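Local coordinates for protein predicted metal-dependent hydrolase of the TIM-barrel fold (Lactobacillus casei, PDB 2QPX) that binds two zinc ions in a TIM-barrel fold and is probably a metal-dependent hydrolase of the amidohydrolase kind, its substrate unknown, at residues C19-D24 with P109-D114; F227-G232 with V260-C265; F284-L289 with R299-A304. All coordinates share one frame; numbering follows the deposited sequence. Where two conformers were deposited one is given.

The three contacts follow one another along the chain, each closing before the next opens. Contact 1 (19-24 with 109-114) joins the loop after strand 14-19 of the barrel to the turn that leads into helix 113-120. Contact 2 pairs the neighbouring parallel strands 225-229 and 260-264, and contact 3 packs the next strand, 282-285, and the residues after it against helix 297-304. Contacts 2 and 3 touch, through His264 with Asp285 and Ser287, their centres about 11 Å apart; the centre of contact 1 lies about 22 and 25 Å from theirs. Contact 1 brings His20 to one zinc and contact 2 brings His228 and His264 to the other, so distant parts of the barrel meet at one two-metal site.

Contact 1 (C19-D24 with P109-D114); sequences CHFLID and PILDLD. With ZN (zinc ion), chain B; EDO (1,2-ethanediol), chain L.
Phe21 lays one face of its ring under Leu111 CD2, a CH-pi contact in which the methyl carbon stands 3.9 Å from the ring centroid and 20° off the normal, displaced toward the rim. Leu113 CD2 comes in at the ring edge, 3.9 Å from Phe21 CE1, and Ile110 O approaches obliquely, 3.2 Å from Phe21 CD1. With CG anti to the carbonyl carbon (chi1 -66°), the Phe21 ring swings toward the turn formed by residues 110-113. An alanine here would lack the ring, and the methyls of Leu111 and Leu113 would probably lose their packing partner, leaving a gap between the loop and the turn. Beside the ring, Ile110 N gives a nearly straight hydrogen bond (171°) to Leu22 O, at 2.9 Å, next to a single bridge between Ile23 and Pro109. A water accepts from Leu22 N and donates to Ile110 O at 2.7 Å, and Ile110 CD1 touches Ile23 O at 3.5 Å. His20 NE2 binds zinc with His18, Asp318, the carboxylated Lys167 and a water. The contact sits where the loop after strand 14-19 meets the start of helix 113-120, with Leu22 reaching Leu119 of that helix and Tyr326 of helix 323-342.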
ATOM      1  N   CYS A  19     -11.328  23.269  -2.291  1.00 13.36           N
ATOM      2  CA  CYS A  19     -10.745  23.671  -3.566  1.00 12.71           C
ATOM      3  C   CYS A  19     -10.093  25.040  -3.393  1.00 13.83           C
ATOM      4  O   CYS A  19      -9.955  25.534  -2.281  1.00 14.60           O
ATOM      5  CB  CYS A  19     -11.807  23.606  -4.681  1.00 13.68           C
ATOM      6  SG  CYS A  19     -13.259  24.635  -4.337  1.00 15.79           S
ATOM      7  N   HIS A  20      -9.699  25.654  -4.497  1.00 14.25           N
ATOM      8  CA  HIS A  20      -8.771  26.768  -4.479  1.00 14.43           C
ATOM      9  C   HIS A  20      -9.113  27.829  -5.555  1.00 14.30           C
ATOM     10  O   HIS A  20      -9.881  27.595  -6.512  1.00 14.15           O
ATOM     11  CB  HIS A  20      -7.358  26.242  -4.683  1.00 14.00           C
ATOM     12  CG  HIS A  20      -6.863  25.409  -3.532  1.00 14.92           C
ATOM     13  ND1 HIS A  20      -6.590  25.948  -2.297  1.00 17.25           N
ATOM     14  CD2 HIS A  20      -6.603  24.077  -3.428  1.00 17.66           C
ATOM     15  CE1 HIS A  20      -6.217  24.972  -1.466  1.00 17.08           C
ATOM     16  NE2 HIS A  20      -6.210  23.825  -2.130  1.00 16.27           N
ATOM     17  N   PHE A  21      -8.566  29.023  -5.365  1.00 13.93           N
ATOM     18  CA  PHE A  21      -8.820  30.124  -6.268  1.00 14.11           C
ATOM     19  C   PHE A  21      -8.470  29.797  -7.714  1.00 15.14           C
ATOM     20  O   PHE A  21      -7.470  29.116  -8.023  1.00 14.64           O
ATOM     21  CB  PHE A  21      -7.960  31.323  -5.927  1.00 16.36           C
ATOM     22  CG  PHE A  21      -8.247  31.962  -4.606  1.00 16.49           C
ATOM     23  CD1 PHE A  21      -9.451  32.528  -4.313  1.00 19.03           C
ATOM     24  CD2 PHE A  21      -7.247  32.021  -3.641  1.00 17.70           C
ATOM     25  CE1 PHE A  21      -9.671  33.182  -3.094  1.00 19.82           C
ATOM     26  CE2 PHE A  21      -7.475  32.648  -2.435  1.00 19.58           C
ATOM     27  CZ  PHE A  21      -8.684  33.230  -2.174  1.00 20.12           C
ATOM     28  N   LEU A  22      -9.287  30.361  -8.605  1.00 15.14           N
ATOM     29  CA  LEU A  22      -8.955  30.456 -10.018  1.00 14.04           C
ATOM     30  C   LEU A  22      -8.047  31.644 -10.307  1.00 16.04           C
ATOM     31  O   LEU A  22      -7.944  32.558  -9.485  1.00 17.86           O
ATOM     32  CB  LEU A  22     -10.256  30.559 -10.867  1.00 16.25           C
ATOM     33  CG  LEU A  22     -11.224  29.375 -10.767  1.00 17.58           C
ATOM     34  CD1 LEU A  22     -12.617  29.799 -11.313  1.00 23.06           C
ATOM     35  CD2 LEU A  22     -10.691  28.203 -11.572  1.00 18.70           C
ATOM     36  N   ILE A  23      -7.435  31.633 -11.491  1.00 16.54           N
ATOM     37  CA  ILE A  23      -6.645  32.755 -11.966  1.00 16.48           C
ATOM     38  C   ILE A  23      -7.355  33.513 -13.080  1.00 16.69           C
ATOM     39  O   ILE A  23      -8.333  33.065 -13.653  1.00 17.07           O
ATOM     40  CB  ILE A  23      -5.230  32.311 -12.427  1.00 16.65           C
ATOM     41  CG1 ILE A  23      -5.261  31.574 -13.774  1.00 17.07           C
ATOM     42  CG2 ILE A  23      -4.493  31.532 -11.287  1.00 18.91           C
ATOM     43  CD1 ILE A  23      -3.881  31.358 -14.401  1.00 17.65           C
ATOM     44  N   ASP A  24      -6.861  34.724 -13.302  1.00 17.59           N
ATOM     45  CA  ASP A  24      -7.282  35.613 -14.396  1.00 18.65           C
ATOM     46  C   ASP A  24      -7.207  34.911 -15.749  1.00 18.32           C
ATOM     47  O   ASP A  24      -6.137  34.471 -16.149  1.00 18.93           O
ATOM     48  CB  ASP A  24      -6.363  36.851 -14.341  1.00 19.58           C
ATOM     49  CG  ASP A  24      -6.732  37.956 -15.326  1.00 20.52           C
ATOM     50  OD1 ASP A  24      -7.582  37.783 -16.187  1.00 22.17           O
ATOM     51  OD2 ASP A  24      -6.120  39.032 -15.193  1.00 25.67           O
ATOM     52  N   PRO A 109      -4.065  35.717  -9.273  1.00 20.29           N
ATOM     53  CA  PRO A 109      -5.293  35.147  -8.739  1.00 19.35           C
ATOM     54  C   PRO A 109      -6.521  36.028  -8.942  1.00 19.94           C
ATOM     55  O   PRO A 109      -6.404  37.271  -9.064  1.00 23.94           O
ATOM     56  CB  PRO A 109      -5.040  35.118  -7.234  1.00 19.37           C
ATOM     57  CG  PRO A 109      -4.168  36.277  -7.011  1.00 22.06           C
ATOM     58  CD  PRO A 109      -3.231  36.292  -8.191  1.00 20.38           C
ATOM     59  N   ILE A 110      -7.675  35.377  -8.932  1.00 18.64           N
ATOM     60  CA  ILE A 110      -8.943  36.011  -8.621  1.00 19.28           C
ATOM     61  C   ILE A 110      -9.234  35.748  -7.131  1.00 20.24           C
ATOM     62  O   ILE A 110      -9.557  34.626  -6.756  1.00 19.08           O
ATOM     63  CB  ILE A 110     -10.100  35.521  -9.530  1.00 18.50           C
ATOM     64  CG1 ILE A 110      -9.775  35.804 -11.013  1.00 20.90           C
ATOM     65  CG2 ILE A 110     -11.428  36.130  -9.120  1.00 19.09           C
ATOM     66  CD1 ILE A 110     -10.686  35.082 -11.961  1.00 20.84           C
ATOM     67  N   LEU A 111      -8.988  36.753  -6.288  1.00 20.86           N
ATOM     68  CA  LEU A 111      -9.103  36.603  -4.820  1.00 20.63           C
ATOM     69  C   LEU A 111     -10.508  36.884  -4.294  1.00 20.70           C
ATOM     70  O   LEU A 111     -10.916  36.395  -3.230  1.00 22.98           O
ATOM     71  CB  LEU A 111      -8.105  37.525  -4.111  1.00 21.85           C
ATOM     72  CG  LEU A 111      -6.644  37.235  -4.394  1.00 23.06           C
ATOM     73  CD1 LEU A 111      -5.761  38.312  -3.779  1.00 28.87           C
ATOM     74  CD2 LEU A 111      -6.296  35.812  -3.870  1.00 23.66           C
ATOM     75  N   ASP A 112     -11.285  37.672  -5.015  1.00 20.82           N
ATOM     76  CA  ASP A 112     -12.568  38.065  -4.515  1.00 21.60           C
ATOM     77  C   ASP A 112     -13.572  36.935  -4.692  1.00 21.87           C
ATOM     78  O   ASP A 112     -13.750  36.403  -5.793  1.00 21.16           O
ATOM     79  CB  ASP A 112     -12.991  39.358  -5.219  1.00 22.72           C
ATOM     80  CG  ASP A 112     -14.282  39.929  -4.688  1.00 28.30           C
ATOM     81  OD1 ASP A 112     -15.364  39.377  -4.924  1.00 27.40           O
ATOM     82  OD2 ASP A 112     -14.219  40.957  -3.984  1.00 38.42           O
ATOM     83  N   LEU A 113     -14.215  36.526  -3.604  1.00 21.64           N
ATOM     84  CA  LEU A 113     -15.135  35.400  -3.660  1.00 23.82           C
ATOM     85  C   LEU A 113     -16.421  35.713  -4.388  1.00 22.37           C
ATOM     86  O   LEU A 113     -16.995  34.827  -5.016  1.00 21.52           O
ATOM     87  CB  LEU A 113     -15.441  34.896  -2.256  1.00 24.55           C
ATOM     88  CG  LEU A 113     -14.216  34.444  -1.471  1.00 28.62           C
ATOM     89  CD1 LEU A 113     -14.722  33.975  -0.127  1.00 33.91           C
ATOM     90  CD2 LEU A 113     -13.466  33.361  -2.246  1.00 28.42           C
ATOM     91  N   ASP A 114     -16.894  36.967  -4.303  1.00 23.11           N
ATOM     92  CA  ASP A 114     -18.062  37.377  -5.052  1.00 23.76           C
ATOM     93  C   ASP A 114     -17.755  37.351  -6.556  1.00 21.06           C
ATOM     94  O   ASP A 114     -18.586  36.909  -7.346  1.00 23.59           O
ATOM     95  CB  ASP A 114     -18.519  38.785  -4.624  1.00 24.90           C
ATOM     96  CG  ASP A 114     -19.063  38.807  -3.231  1.00 31.71           C
ATOM     97  OD1 ASP A 114     -19.953  38.004  -2.898  1.00 35.61           O
ATOM     98  OD2 ASP A 114     -18.568  39.634  -2.461  1.00 41.59           O
TER
HETATM   99 ZN    ZN B 376      -5.895  21.985  -1.207  0.70 14.91          ZN
HETATM  100  C1  EDO L 386      -2.332  39.114 -16.734  1.00 52.76           C
HETATM  101  O1  EDO L 386      -1.297  38.447 -17.467  1.00 56.42           O
HETATM  102  C2  EDO L 386      -3.512  39.395 -17.653  1.00 51.14           C
HETATM  103  O2  EDO L 386      -4.526  40.155 -16.967  1.00 50.58           O
HETATM  104  O   HOH W   1     -10.982  32.453  -7.627  1.00 17.72           O
HETATM  105  O   HOH W   2      -4.142  20.958  -1.603  1.00 29.42           O

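Contact 2 (F227-G232 with V260-C265); sequences FHVGYG and VVLLHC
Phe227 N donates to Val261 O at 2.8 Å, continuing a parallel pairing in which Val261 also bonds to Leu225. Leu263 N then bonds to Phe227 O at 2.9 Å, and Val229 N to Leu263 O, also at 2.9 Å. Leu263 O takes a second donor, Cys265 N, which makes a weak bond to Val229 O as well, so the pairing frays where the chain turns out of the sheet. The metal-binding contact is between His228 and His264. Their side chains cross at about a right angle, with ring planes at 61°, and His228 ND1 lies 2.9 Å from His264 NE2 because both nitrogens bind the same zinc, along with the carboxylated Lys167. With CG anti to the backbone N (chi1 180°), the His228 ring reaches out beside His264, and its far nitrogen, NE2, bonds to Gly230 O from above the carbonyl plane at 3.0 Å. His264 ND1 is hydrogen-bonded to Ser287 OG, while Leu263 CB covers one face of the His264 ring. Apolar contacts complete the pairing: Val229 CG2 rests on Leu262 CB at 3.8 Å, and Val260 CG1 meets Phe227 CD1 at 3.9 Å. The pair belongs to a beta-alpha-beta unit through helix 247-253; strand 282-285 flanks 260-264, and Ala272 of helix 269-278 packs on Leu262 and Cys265.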
ATOM      1  N   PHE A 227      -7.532  18.573   7.114  1.00 12.58           N
ATOM      2  CA  PHE A 227      -6.077  18.368   7.064  1.00 11.79           C
ATOM      3  C   PHE A 227      -5.676  17.886   5.682  1.00 13.04           C
ATOM      4  O   PHE A 227      -6.199  16.881   5.188  1.00 13.29           O
ATOM      5  CB  PHE A 227      -5.632  17.286   8.044  1.00 12.89           C
ATOM      6  CG  PHE A 227      -5.651  17.714   9.472  1.00 13.50           C
ATOM      7  CD1 PHE A 227      -6.812  17.660  10.218  1.00 14.31           C
ATOM      8  CD2 PHE A 227      -4.481  18.138  10.093  1.00 13.75           C
ATOM      9  CE1 PHE A 227      -6.810  18.008  11.548  1.00 15.05           C
ATOM     10  CE2 PHE A 227      -4.489  18.481  11.423  1.00 14.23           C
ATOM     11  CZ  PHE A 227      -5.650  18.414  12.162  1.00 16.15           C
ATOM     12  N   HIS A 228      -4.655  18.504   5.096  1.00 13.35           N
ATOM     13  CA  HIS A 228      -3.976  17.836   3.963  1.00 13.92           C
ATOM     14  C   HIS A 228      -3.390  16.527   4.438  1.00 14.38           C
ATOM     15  O   HIS A 228      -2.687  16.529   5.437  1.00 16.43           O
ATOM     16  CB  HIS A 228      -2.851  18.734   3.423  1.00 15.78           C
ATOM     17  CG  HIS A 228      -2.120  18.132   2.270  1.00 17.55           C
ATOM     18  ND1 HIS A 228      -2.424  18.443   0.965  1.00 25.41           N
ATOM     19  CD2 HIS A 228      -1.119  17.213   2.225  1.00 18.10           C
ATOM     20  CE1 HIS A 228      -1.642  17.727   0.161  1.00 24.01           C
ATOM     21  NE2 HIS A 228      -0.851  16.973   0.906  1.00 21.50           N
ATOM     22  N   VAL A 229      -3.593  15.447   3.672  1.00 13.40           N
ATOM     23  CA  VAL A 229      -3.007  14.144   3.974  1.00 14.08           C
ATOM     24  C   VAL A 229      -2.381  13.611   2.679  1.00 15.08           C
ATOM     25  O   VAL A 229      -2.999  13.630   1.619  1.00 16.43           O
ATOM     26  CB  VAL A 229      -4.072  13.143   4.508  1.00 15.54           C
ATOM     27  CG1 VAL A 229      -3.461  11.713   4.699  1.00 15.89           C
ATOM     28  CG2 VAL A 229      -4.720  13.677   5.828  1.00 16.35           C
ATOM     29  N   GLY A 230      -1.157  13.084   2.765  1.00 16.04           N
ATOM     30  CA  GLY A 230      -0.546  12.391   1.625  1.00 18.63           C
ATOM     31  C   GLY A 230       0.006  13.331   0.553  1.00 20.99           C
ATOM     32  O   GLY A 230       0.582  14.373   0.880  1.00 22.65           O
ATOM     33  N   TYR A 231      -0.189  12.941  -0.722  1.00 21.40           N
ATOM     34  CA  TYR A 231       0.253  13.632  -1.964  1.00 21.82           C
ATOM     35  C   TYR A 231       0.578  15.113  -1.796  1.00 22.85           C
ATOM     36  O   TYR A 231      -0.294  15.929  -1.723  1.00 23.85           O
ATOM     37  CB  TYR A 231      -0.788  13.364  -3.071  1.00 22.61           C
ATOM     38  CG  TYR A 231      -0.457  13.742  -4.523  1.00 20.25           C
ATOM     39  CD1 TYR A 231       0.803  14.176  -4.920  1.00 22.26           C
ATOM     40  CD2 TYR A 231      -1.452  13.703  -5.464  1.00 22.44           C
ATOM     41  CE1 TYR A 231       1.066  14.516  -6.237  1.00 21.63           C
ATOM     42  CE2 TYR A 231      -1.217  14.065  -6.784  1.00 20.67           C
ATOM     43  CZ  TYR A 231       0.039  14.474  -7.167  1.00 20.72           C
ATOM     44  OH  TYR A 231       0.322  14.822  -8.489  1.00 23.02           O
ATOM     45  N   GLY A 232       1.875  15.422  -1.769  1.00 25.21           N
ATOM     46  CA  GLY A 232       2.369  16.795  -1.636  1.00 26.84           C
ATOM     47  C   GLY A 232       3.512  17.084  -2.592  1.00 26.05           C
ATOM     48  O   GLY A 232       3.790  16.311  -3.497  1.00 23.99           O
ATOM     49  N   VAL A 260     -13.338  16.170  11.739  1.00 14.79           N
ATOM     50  CA  VAL A 260     -12.037  16.188  11.065  1.00 14.51           C
ATOM     51  C   VAL A 260     -12.221  15.618   9.662  1.00 14.07           C
ATOM     52  O   VAL A 260     -12.881  14.580   9.476  1.00 15.32           O
ATOM     53  CB  VAL A 260     -11.010  15.337  11.831  1.00 15.54           C
ATOM     54  CG1 VAL A 260      -9.668  15.201  11.072  1.00 16.00           C
ATOM     55  CG2 VAL A 260     -10.802  15.899  13.249  1.00 16.34           C
ATOM     56  N   VAL A 261     -11.660  16.325   8.683  1.00 13.76           N
ATOM     57  CA  VAL A 261     -11.734  15.903   7.273  1.00 13.76           C
ATOM     58  C   VAL A 261     -10.350  15.715   6.704  1.00 14.14           C
ATOM     59  O   VAL A 261      -9.545  16.639   6.686  1.00 14.88           O
ATOM     60  CB  VAL A 261     -12.534  16.844   6.403  1.00 15.49           C
ATOM     61  CG1 VAL A 261     -12.836  16.174   5.054  1.00 16.98           C
ATOM     62  CG2 VAL A 261     -13.832  17.265   7.097  1.00 17.38           C
ATOM     63  N   LEU A 262     -10.072  14.494   6.278  1.00 14.63           N
ATOM     64  CA  LEU A 262      -8.774  14.111   5.716  1.00 14.15           C
ATOM     65  C   LEU A 262      -8.803  14.292   4.201  1.00 14.98           C
ATOM     66  O   LEU A 262      -9.512  13.548   3.504  1.00 16.53           O
ATOM     67  CB  LEU A 262      -8.419  12.667   6.076  1.00 14.68           C
ATOM     68  CG  LEU A 262      -8.436  12.290   7.555  1.00 14.82           C
ATOM     69  CD1 LEU A 262      -8.012  10.805   7.737  1.00 16.74           C
ATOM     70  CD2 LEU A 262      -7.607  13.304   8.436  1.00 15.42           C
ATOM     71  N   LEU A 263      -8.059  15.289   3.724  1.00 13.66           N
ATOM     72  CA  LEU A 263      -8.050  15.652   2.299  1.00 14.28           C
ATOM     73  C   LEU A 263      -7.010  14.846   1.525  1.00 14.20           C
ATOM     74  O   LEU A 263      -5.878  14.657   2.014  1.00 15.61           O
ATOM     75  CB  LEU A 263      -7.709  17.131   2.149  1.00 14.37           C
ATOM     76  CG  LEU A 263      -8.490  18.156   2.942  1.00 13.62           C
ATOM     77  CD1 LEU A 263      -7.825  19.546   2.749  1.00 15.98           C
ATOM     78  CD2 LEU A 263     -10.006  18.159   2.619  1.00 15.76           C
ATOM     79  N   HIS A 264      -7.410  14.353   0.341  1.00 14.69           N
ATOM     80  CA  HIS A 264      -6.507  13.725  -0.670  1.00 16.29           C
ATOM     81  C   HIS A 264      -6.146  12.292  -0.369  1.00 15.83           C
ATOM     82  O   HIS A 264      -6.452  11.372  -1.158  1.00 18.49           O
ATOM     83  CB  HIS A 264      -5.192  14.496  -0.916  1.00 20.30           C
ATOM     84  CG  HIS A 264      -5.312  15.946  -0.746  1.00 20.36           C
ATOM     85  ND1 HIS A 264      -6.303  16.696  -1.343  1.00 21.46           N
ATOM     86  CD2 HIS A 264      -4.538  16.817  -0.064  1.00 23.02           C
ATOM     87  CE1 HIS A 264      -6.161  17.964  -0.995  1.00 23.97           C
ATOM     88  NE2 HIS A 264      -5.084  18.067  -0.227  1.00 22.32           N
ATOM     89  N   CYS A 265      -5.490  12.112   0.773  1.00 15.96           N
ATOM     90  CA  CYS A 265      -5.146  10.848   1.413  1.00 17.09           C
ATOM     91  C   CYS A 265      -4.133  10.009   0.701  1.00 14.26           C
ATOM     92  O   CYS A 265      -3.237   9.467   1.327  1.00 17.38           O
ATOM     93  CB  CYS A 265      -6.395  10.045   1.715  1.00 16.26           C
ATOM     94  SG  CYS A 265      -7.523  10.910   2.825  1.00 17.67           S
TER

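Contact 3 (F284-L289 with R299-A304)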
ATOM      1  N   PHE A 284     -13.336  11.955   4.849  1.00 13.06           N
ATOM      2  CA  PHE A 284     -12.177  12.013   3.959  1.00 14.42           C
ATOM      3  C   PHE A 284     -12.601  12.150   2.514  1.00 15.59           C
ATOM      4  O   PHE A 284     -13.753  11.906   2.170  1.00 15.06           O
ATOM      5  CB  PHE A 284     -11.243  10.819   4.180  1.00 15.29           C
ATOM      6  CG  PHE A 284     -11.762   9.523   3.679  1.00 15.85           C
ATOM      7  CD1 PHE A 284     -12.790   8.867   4.335  1.00 16.04           C
ATOM      8  CD2 PHE A 284     -11.180   8.892   2.603  1.00 18.55           C
ATOM      9  CE1 PHE A 284     -13.236   7.648   3.888  1.00 16.57           C
ATOM     10  CE2 PHE A 284     -11.638   7.655   2.191  1.00 23.12           C
ATOM     11  CZ  PHE A 284     -12.657   7.047   2.837  1.00 20.13           C
ATOM     12  N   ASP A 285     -11.633  12.522   1.686  1.00 15.99           N
ATOM     13  CA  ASP A 285     -11.808  12.573   0.236  1.00 15.89           C
ATOM     14  C   ASP A 285     -10.598  12.014  -0.482  1.00 15.01           C
ATOM     15  O   ASP A 285      -9.574  11.739   0.150  1.00 15.64           O
ATOM     16  CB  ASP A 285     -12.213  13.988  -0.215  1.00 15.60           C
ATOM     17  CG  ASP A 285     -11.109  15.001  -0.143  1.00 15.03           C
ATOM     18  OD1 ASP A 285     -10.024  14.733  -0.680  1.00 15.20           O
ATOM     19  OD2 ASP A 285     -11.333  16.093   0.432  1.00 16.46           O
ATOM     20  N   ILE A 286     -10.701  11.864  -1.823  0.70 13.74           N
ATOM     21  CA  ILE A 286      -9.553  11.470  -2.680  0.70 14.69           C
ATOM     22  C   ILE A 286      -9.281  12.538  -3.744  0.70 12.02           C
ATOM     23  O   ILE A 286      -8.879  12.292  -4.858  0.70 14.02           O
ATOM     24  CB  ILE A 286      -9.721  10.080  -3.311  0.70 17.18           C
ATOM     25  CG1 ILE A 286     -11.000  10.011  -4.180  0.70 15.25           C
ATOM     26  CG2 ILE A 286      -9.710   8.992  -2.217  0.70 20.50           C
ATOM     27  CD1 ILE A 286     -11.018   8.833  -5.205  0.70 15.35           C
ATOM     28  N   SER A 287      -9.504  13.782  -3.333  0.70 14.43           N
ATOM     29  CA  SER A 287      -9.175  14.966  -4.116  0.70 16.47           C
ATOM     30  C   SER A 287      -7.652  14.990  -4.444  0.70 15.74           C
ATOM     31  O   SER A 287      -6.844  14.331  -3.780  0.70 14.53           O
ATOM     32  CB  SER A 287      -9.661  16.193  -3.377  0.70 15.14           C
ATOM     33  OG  SER A 287      -8.877  16.419  -2.219  0.70 15.59           O
ATOM     34  N   LEU A 288      -7.279  15.698  -5.517  1.00 20.47           N
ATOM     35  CA  LEU A 288      -5.887  15.780  -5.996  1.00 21.35           C
ATOM     36  C   LEU A 288      -5.394  14.518  -6.709  1.00 21.45           C
ATOM     37  O   LEU A 288      -4.841  14.601  -7.811  1.00 20.53           O
ATOM     38  CB  LEU A 288      -4.929  16.238  -4.866  1.00 21.11           C
ATOM     39  CG  LEU A 288      -3.640  16.908  -5.397  1.00 21.74           C
ATOM     40  CD1 LEU A 288      -3.931  18.217  -6.217  1.00 22.15           C
ATOM     41  CD2 LEU A 288      -2.643  17.183  -4.235  1.00 22.70           C
ATOM     42  N   LEU A 289      -5.579  13.357  -6.099  1.00 19.38           N
ATOM     43  CA  LEU A 289      -5.478  12.111  -6.828  1.00 19.84           C
ATOM     44  C   LEU A 289      -6.518  12.066  -7.976  1.00 21.54           C
ATOM     45  O   LEU A 289      -6.148  11.718  -9.105  1.00 20.78           O
ATOM     46  CB  LEU A 289      -5.628  10.910  -5.879  1.00 19.29           C
ATOM     47  CG  LEU A 289      -5.510   9.496  -6.506  1.00 19.53           C
ATOM     48  CD1 LEU A 289      -6.762   9.059  -7.293  1.00 19.75           C
ATOM     49  CD2 LEU A 289      -4.260   9.285  -7.377  1.00 19.00           C
ATOM     50  N   ARG A 299      -9.808   2.777  -9.165  1.00 19.87           N
ATOM     51  CA  ARG A 299      -9.218   1.799  -8.237  1.00 17.77           C
ATOM     52  C   ARG A 299      -8.951   2.403  -6.874  1.00 15.33           C
ATOM     53  O   ARG A 299      -9.191   1.756  -5.849  1.00 15.74           O
ATOM     54  CB  ARG A 299      -7.982   1.120  -8.800  1.00 19.49           C
ATOM     55  CG  ARG A 299      -6.696   1.830  -8.740  1.00 21.27           C
ATOM     56  CD  ARG A 299      -5.526   0.937  -9.302  1.00 22.93           C
ATOM     57  NE  ARG A 299      -5.794   0.687 -10.710  1.00 23.22           N
ATOM     58  CZ  ARG A 299      -5.406   1.453 -11.710  1.00 22.36           C
ATOM     59  NH1 ARG A 299      -4.614   2.516 -11.520  1.00 20.61           N
ATOM     60  NH2 ARG A 299      -5.783   1.116 -12.941  1.00 24.66           N
ATOM     61  N   VAL A 300      -8.519   3.666  -6.840  1.00 16.62           N
ATOM     62  CA  VAL A 300      -8.351   4.382  -5.566  1.00 17.07           C
ATOM     63  C   VAL A 300      -9.663   4.573  -4.830  1.00 14.56           C
ATOM     64  O   VAL A 300      -9.738   4.320  -3.620  1.00 16.70           O
ATOM     65  CB  VAL A 300      -7.557   5.709  -5.732  1.00 16.02           C
ATOM     66  CG1 VAL A 300      -7.573   6.526  -4.438  1.00 20.20           C
ATOM     67  CG2 VAL A 300      -6.104   5.367  -6.151  1.00 17.79           C
ATOM     68  N   PHE A 301     -10.740   4.930  -5.538  1.00 15.75           N
ATOM     69  CA  PHE A 301     -12.031   5.005  -4.902  1.00 16.05           C
ATOM     70  C   PHE A 301     -12.409   3.657  -4.298  1.00 14.57           C
ATOM     71  O   PHE A 301     -12.843   3.557  -3.134  1.00 16.16           O
ATOM     72  CB  PHE A 301     -13.107   5.483  -5.883  1.00 16.27           C
ATOM     73  CG  PHE A 301     -14.446   5.605  -5.249  1.00 15.24           C
ATOM     74  CD1 PHE A 301     -14.803   6.777  -4.589  1.00 20.14           C
ATOM     75  CD2 PHE A 301     -15.316   4.543  -5.228  1.00 16.72           C
ATOM     76  CE1 PHE A 301     -16.020   6.857  -3.926  1.00 18.65           C
ATOM     77  CE2 PHE A 301     -16.517   4.621  -4.553  1.00 16.37           C
ATOM     78  CZ  PHE A 301     -16.875   5.759  -3.921  1.00 18.56           C
ATOM     79  N   ASN A 302     -12.275   2.595  -5.097  1.00 15.57           N
ATOM     80  CA  ASN A 302     -12.660   1.292  -4.621  1.00 17.56           C
ATOM     81  C   ASN A 302     -11.875   0.897  -3.374  1.00 15.45           C
ATOM     82  O   ASN A 302     -12.430   0.366  -2.417  1.00 16.71           O
ATOM     83  CB  ASN A 302     -12.423   0.237  -5.695  1.00 16.35           C
ATOM     84  CG  ASN A 302     -13.323   0.377  -6.904  1.00 19.61           C
ATOM     85  OD1 ASN A 302     -14.375   1.023  -6.847  1.00 20.42           O
ATOM     86  ND2 ASN A 302     -12.910  -0.259  -8.024  1.00 19.79           N
ATOM     87  N   GLU A 303     -10.578   1.118  -3.407  1.00 16.05           N
ATOM     88  CA  GLU A 303      -9.714   0.773  -2.276  1.00 16.88           C
ATOM     89  C   GLU A 303     -10.100   1.587  -1.026  1.00 17.74           C
ATOM     90  O   GLU A 303     -10.170   1.047   0.078  1.00 18.61           O
ATOM     91  CB  GLU A 303      -8.237   1.007  -2.612  1.00 18.32           C
ATOM     92  CG  GLU A 303      -7.635   0.037  -3.617  1.00 18.60           C
ATOM     93  CD  GLU A 303      -6.288   0.498  -4.173  1.00 21.46           C
ATOM     94  OE1 GLU A 303      -5.582   1.284  -3.496  1.00 23.57           O
ATOM     95  OE2 GLU A 303      -5.937   0.080  -5.318  1.00 26.50           O
ATOM     96  N   ALA A 304     -10.399   2.862  -1.257  1.00 16.46           N
ATOM     97  CA  ALA A 304     -10.766   3.817  -0.209  1.00 16.32           C
ATOM     98  C   ALA A 304     -12.009   3.414   0.581  1.00 18.70           C
ATOM     99  O   ALA A 304     -12.108   3.720   1.763  1.00 18.45           O
ATOM    100  CB  ALA A 304     -10.954   5.233  -0.822  1.00 17.50           C
TER
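Asp285 OD1 is gripped by three donors. Ser287 N at 2.9 Å and, in one of two conformers of that residue, Ser287 OG at 2.6 Å reach it from the same face of the carboxylate, and His264 N of the neighbouring strand also bonds to it. The bond from Ser287 N closes an Asx turn, while Asp285 OD2 bonds to His17 NE2. The flanking residues turn the other way, onto the helix. In one of its two conformers, Ile286 has CG1 between the backbone N and the carbonyl carbon (chi1 59°), which carries CD1 to Phe301 CB at 4.0 Å, near that ring's edge. In this conformer the Ile286 and Val300 side chains pass each other in opposite directions, CG2 of the first 3.9 Å from CG1 of the second. Leu289 and Val300 meet tip to tip, Leu289 CD1 lying 3.8 Å from Val300 CB. Phe284 turns its ring edge to Ala304, with CZ 3.5 Å from Ala304 O. Arg299 forms a salt bridge with Glu306 of the second subunit. No hydrogen bond crosses between the segments: a buried apolar seam holds the helix, while the bonds of Asp285 OD1 with His264 N and Ser287 OG with His264 ND1 make this turn a second shell that probably positions the zinc ligand His264.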